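PDB 3C9P: uncharacterized protein SP1917 from Streptococcus pneumoniae, which is of unknown function but is a small, largely helical member of the DUF2200 family, conserved in bacteria. Local coordinates for residues A[34-39]-A[110-115]; A[103-108]-A[116-121]. All coordinates share one frame; numbering follows the deposited sequence. Where two conformers were deposited one is given.

Contact 1 (A[34-39]-A[110-115]); sequences VHQVTS and KTSQQV
Ser-112, Val-37 and Gln-36 carry the meeting of helix 31-42 with the start of helix 112-119; between segments 34-39 and 110-115 the nearest CA atoms are those of Val-37 and Ser-112, 6.1 Å apart. Ser-112 loses the most area here, and its small side chain suits so close an approach: CB turns toward the partner helix and lies 3.9 Å from CG1 of Val-37. With chi1 at 61°, OG sits between its own backbone N and carbonyl carbon, on the side where Gln-36 arrives. There the hydroxyl points at the amide oxygen of Gln-36 as a hydrogen-bond donor; at 2.4 Å between OG and OE1 the modelled bond is too short to be taken at face value, and with a second conformer of Gln-36 its detail is doubtful. A glutamine suits this partly exposed position because its long chain, extended beyond CG, brings an amide oxygen to the buried serine while CB of Gln-36 still packs 3.8 Å from CB of Ser-112.

One turn along helix 112-119, the contact becomes purely apolar. The same CG1 of Val-37 also touches CG1 of Val-115, 3.9 Å away, the two side chains crossing at about a right angle. Branched, compact valines fill such a buried seam without long flexible chains. Val-115 also rests on Leu-102 and Leu-106 of helix 91-107, so it joins three helices.

The start of the second helix is fixed locally. Thr-111 OG1 accepts from Gln-114 N at 3.0 Å, and Thr-111 N answers with a straight bond (168°) to Gln-114 OE1, lying in the carbonyl plane on a lone pair. These reciprocal bonds are a capping box, the motif that closes the N-terminus of a helix; here it does so right where the first turn of helix 112-119 packs against helix 31-42.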
# COMPACT_ATOMS: atom_id res chain seq x y z
N VAL A 34 -3.58 4.43 7.05
CA VAL A 34 -3.52 3.78 5.74
C VAL A 34 -3.30 4.82 4.66
O VAL A 34 -2.42 4.63 3.79
CB VAL A 34 -4.77 2.93 5.43
CG1 VAL A 34 -4.66 2.29 4.02
CG2 VAL A 34 -4.92 1.82 6.46
N HIS A 35 -4.09 5.90 4.69
CA HIS A 35 -3.92 6.97 3.70
C HIS A 35 -2.47 7.50 3.75
O HIS A 35 -1.88 7.77 2.71
CB HIS A 35 -4.83 8.19 3.95
CG HIS A 35 -6.28 7.86 4.15
ND1 HIS A 35 -6.92 6.84 3.48
CD2 HIS A 35 -7.22 8.46 4.91
CE1 HIS A 35 -8.19 6.79 3.87
NE2 HIS A 35 -8.39 7.77 4.73
N GLN A 36 -1.96 7.71 4.97
CA GLN A 36 -0.62 8.27 5.18
C GLN A 36 0.48 7.37 4.58
O GLN A 36 1.36 7.85 3.88
CB GLN A 36 -0.39 8.56 6.69
CG GLN A 36 -1.18 9.82 7.18
CD GLN A 36 -1.30 9.96 8.71
OE1 GLN A 36 -0.96 9.05 9.48
NE2 GLN A 36 -1.82 11.11 9.15
N VAL A 37 0.44 6.07 4.86
CA VAL A 37 1.49 5.17 4.29
C VAL A 37 1.32 4.98 2.76
O VAL A 37 2.30 4.82 2.05
CB VAL A 37 1.64 3.77 5.01
CG1 VAL A 37 1.89 3.95 6.56
CG2 VAL A 37 0.42 2.86 4.75
N THR A 38 0.08 5.02 2.27
CA THR A 38 -0.17 4.91 0.84
C THR A 38 0.41 6.15 0.13
O THR A 38 1.09 6.03 -0.89
CB THR A 38 -1.67 4.77 0.53
OG1 THR A 38 -2.18 3.61 1.22
CG2 THR A 38 -1.92 4.62 -0.98
N SER A 39 0.09 7.32 0.66
CA SER A 39 0.63 8.59 0.15
C SER A 39 2.18 8.60 0.14
O SER A 39 2.81 8.98 -0.84
CB SER A 39 0.12 9.73 1.03
OG SER A 39 0.67 10.98 0.59
N LYS A 110 1.43 -0.63 14.67
CA LYS A 110 2.30 0.54 14.45
C LYS A 110 1.51 1.77 14.01
O LYS A 110 0.48 1.68 13.32
CB LYS A 110 3.38 0.24 13.40
CG LYS A 110 4.24 -0.97 13.69
CD LYS A 110 5.08 -0.77 14.93
CE LYS A 110 6.14 -1.85 15.04
NZ LYS A 110 6.66 -1.94 16.44
N THR A 111 1.98 2.95 14.40
CA THR A 111 1.38 4.14 13.85
C THR A 111 2.01 4.37 12.47
O THR A 111 3.02 3.74 12.11
CB THR A 111 1.66 5.37 14.72
OG1 THR A 111 3.06 5.59 14.72
CG2 THR A 111 1.16 5.15 16.18
N SER A 112 1.43 5.27 11.69
CA SER A 112 2.03 5.57 10.40
C SER A 112 3.40 6.22 10.58
O SER A 112 4.31 5.95 9.79
CB SER A 112 1.10 6.42 9.52
OG SER A 112 0.81 7.65 10.14
N GLN A 113 3.55 7.06 11.61
CA GLN A 113 4.85 7.66 11.95
C GLN A 113 5.90 6.56 12.20
O GLN A 113 7.03 6.62 11.68
CB GLN A 113 4.71 8.59 13.17
CG GLN A 113 6.00 9.33 13.56
CD GLN A 113 5.89 10.07 14.90
OE1 GLN A 113 4.79 10.29 15.42
NE2 GLN A 113 7.03 10.43 15.47
N GLN A 114 5.54 5.55 12.98
CA GLN A 114 6.48 4.42 13.23
C GLN A 114 6.84 3.62 11.97
O GLN A 114 7.98 3.17 11.80
CB GLN A 114 5.89 3.48 14.28
CG GLN A 114 5.96 4.08 15.70
CD GLN A 114 5.19 3.26 16.70
OE1 GLN A 114 4.12 2.73 16.40
NE2 GLN A 114 5.73 3.15 17.92
N VAL A 115 5.86 3.43 11.10
CA VAL A 115 6.09 2.76 9.83
C VAL A 115 7.06 3.54 8.93
O VAL A 115 8.01 2.95 8.40
CB VAL A 115 4.76 2.43 9.13
CG1 VAL A 115 5.01 1.87 7.73
CG2 VAL A 115 4.00 1.43 9.96

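Contact 2 (A[103-108]-A[116-121])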
# COMPACT_ATOMS: atom_id res chain seq x y z
N VAL A 103 0.72 -1.87 5.40
CA VAL A 103 -0.58 -2.01 6.01
C VAL A 103 -0.53 -3.13 7.04
O VAL A 103 -1.18 -3.04 8.08
CB VAL A 103 -1.68 -2.29 4.95
CG1 VAL A 103 -2.99 -2.61 5.62
CG2 VAL A 103 -1.89 -1.03 4.10
N ASP A 104 0.26 -4.16 6.77
CA ASP A 104 0.45 -5.21 7.79
C ASP A 104 1.04 -4.65 9.08
O ASP A 104 0.56 -4.98 10.17
CB ASP A 104 1.27 -6.37 7.27
CG ASP A 104 1.08 -7.64 8.10
OD1 ASP A 104 -0.07 -7.99 8.45
OD2 ASP A 104 2.11 -8.27 8.40
N TRP A 105 2.04 -3.77 8.97
CA TRP A 105 2.55 -3.07 10.16
C TRP A 105 1.44 -2.33 10.91
O TRP A 105 1.40 -2.39 12.12
CB TRP A 105 3.70 -2.10 9.85
CG TRP A 105 4.99 -2.76 9.49
CD1 TRP A 105 5.64 -2.70 8.27
CD2 TRP A 105 5.82 -3.57 10.34
NE1 TRP A 105 6.81 -3.42 8.32
CE2 TRP A 105 6.94 -3.98 9.57
CE3 TRP A 105 5.71 -4.01 11.67
CZ2 TRP A 105 7.96 -4.79 10.09
CZ3 TRP A 105 6.73 -4.84 12.20
CH2 TRP A 105 7.85 -5.22 11.40
N LEU A 106 0.58 -1.61 10.19
CA LEU A 106 -0.55 -0.92 10.83
C LEU A 106 -1.52 -1.89 11.55
O LEU A 106 -1.98 -1.58 12.67
CB LEU A 106 -1.31 -0.04 9.82
CG LEU A 106 -0.47 1.00 9.06
CD1 LEU A 106 -1.32 1.75 8.04
CD2 LEU A 106 0.19 1.96 10.01
N ALA A 107 -1.84 -3.02 10.92
CA ALA A 107 -2.73 -4.04 11.51
C ALA A 107 -2.09 -4.64 12.74
O ALA A 107 -2.78 -5.09 13.67
CB ALA A 107 -3.06 -5.12 10.51
N LYS A 108 -0.76 -4.61 12.75
CA LYS A 108 0.00 -5.07 13.87
C LYS A 108 0.30 -3.99 14.92
O LYS A 108 1.06 -4.22 15.85
CB LYS A 108 1.28 -5.74 13.37
CG LYS A 108 1.10 -7.21 13.36
CD LYS A 108 1.64 -7.89 12.16
CE LYS A 108 0.48 -8.59 11.53
NZ LYS A 108 0.85 -9.94 11.10
N LEU A 116 6.82 4.84 8.75
CA LEU A 116 7.72 5.68 7.99
C LEU A 116 9.11 5.70 8.63
O LEU A 116 10.12 5.61 7.94
CB LEU A 116 7.17 7.12 7.87
CG LEU A 116 6.34 7.49 6.63
CD1 LEU A 116 5.17 6.55 6.40
CD2 LEU A 116 5.86 8.99 6.68
N GLU A 117 9.16 5.79 9.96
CA GLU A 117 10.44 5.83 10.66
C GLU A 117 11.24 4.55 10.42
O GLU A 117 12.46 4.59 10.35
CB GLU A 117 10.25 6.10 12.15
CG GLU A 117 9.99 7.58 12.41
CD GLU A 117 9.84 7.92 13.87
OE1 GLU A 117 10.28 7.10 14.71
OE2 GLU A 117 9.29 9.00 14.18
N LYS A 118 10.54 3.43 10.25
CA LYS A 118 11.16 2.14 9.95
C LYS A 118 11.91 2.16 8.62
O LYS A 118 12.97 1.54 8.49
CB LYS A 118 10.08 1.06 9.92
CG LYS A 118 10.57 -0.37 9.87
CD LYS A 118 9.37 -1.34 10.05
CE LYS A 118 9.04 -1.62 11.53
NZ LYS A 118 10.19 -2.32 12.23
N TYR A 119 11.37 2.86 7.63
CA TYR A 119 11.88 2.72 6.27
C TYR A 119 12.62 3.95 5.79
O TYR A 119 13.35 3.88 4.81
CB TYR A 119 10.76 2.33 5.30
CG TYR A 119 10.21 0.93 5.58
CD1 TYR A 119 10.99 -0.20 5.33
CD2 TYR A 119 8.92 0.74 6.13
CE1 TYR A 119 10.51 -1.50 5.61
CE2 TYR A 119 8.42 -0.56 6.41
CZ TYR A 119 9.21 -1.66 6.12
OH TYR A 119 8.73 -2.94 6.39
N GLU A 120 12.45 5.08 6.47
CA GLU A 120 13.18 6.26 6.07
C GLU A 120 14.62 6.10 6.56
O GLU A 120 14.89 5.81 7.73
CB GLU A 120 12.46 7.57 6.43
CG GLU A 120 11.35 7.93 5.41
CD GLU A 120 10.68 9.31 5.60
OE1 GLU A 120 10.47 9.74 6.75
OE2 GLU A 120 10.35 9.96 4.58
N LYS A 121 15.55 6.18 5.63
CA LYS A 121 16.93 5.93 5.99
C LYS A 121 17.72 7.23 5.91
O LYS A 121 17.57 7.97 4.95
CB LYS A 121 17.53 4.86 5.09
CG LYS A 121 16.76 3.54 5.10
CD LYS A 121 16.87 2.81 6.44
CE LYS A 121 16.09 1.47 6.35
NZ LYS A 121 16.12 0.74 7.64
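Trp-105, near the C-terminal end of helix 91-107, reaches across to Lys-118 and Tyr-119 in the last turn of helix 112-119. The backbones stand well apart, 10.1 Å between CA of Trp-105 and CA of Lys-118, and large side chains suit such a gap.

The polar interaction is a hydrogen bond from the indole NE1 of Trp-105 to the hydroxyl OH of Tyr-119, 2.8 Å long. It is moderately straight, with an N-H...O angle of 154°, and the oxygen stands slightly tilted from the indole plane. Tryptophan thus satisfies its one polar atom while its rings remain available for packing, and tyrosine supplies an acceptor at the far end of a mostly apolar side chain.

Over a face of the indole lies the Lys-118 chain. Its CE stands 3.6 Å from the centroid of the six-membered ring, almost on the ring normal, a CH-pi contact; CD lies 3.6 Å from CE2 of Trp-105. Bends at chi3 and chi4 fold the chain over the ring and place NZ 4.2 Å from the same centroid, a cation-pi interaction. Lysine serves both purposes here, its methylenes packing on the indole while its ammonium group probably gains from the pi electrons.

Aromatic contact completes the set. The five-membered ring of Trp-105 and the Tyr-119 ring meet obliquely, their planes at 59°, with CD1 of the tryptophan at the edge of the phenol.

Around this partly buried contact, Tyr-119 also packs on Lys-101 and Leu-102, one turn and more before Trp-105 on helix 91-107. Tyr-119 touches Trp-40 as well, so that helix 31-42 also borders the contact.

How the contacts relate
Contacts 1 and 2 share helix 112-119: its first turn meets helix 31-42, and its last turn meets the C-terminal part of helix 91-107. Their centres are about 6 Å apart, and their segments alternate along the chain. Val-115 and Trp-105 link them directly, with CG2 of Val-115 3.5 Å from CB of Trp-105. Across the connecting turn, Lys-110 N is 3.1 Å from Trp-105 O, probably a hydrogen bond. Leu-106 CD1 also packs 3.6 Å from N of Val-34, between segments 103-108 and 34-39. Together the contacts join the C-terminal helix 112-119 to helices 31-42 and 91-107; neither can be assigned to an active site, as the protein's function is unknown.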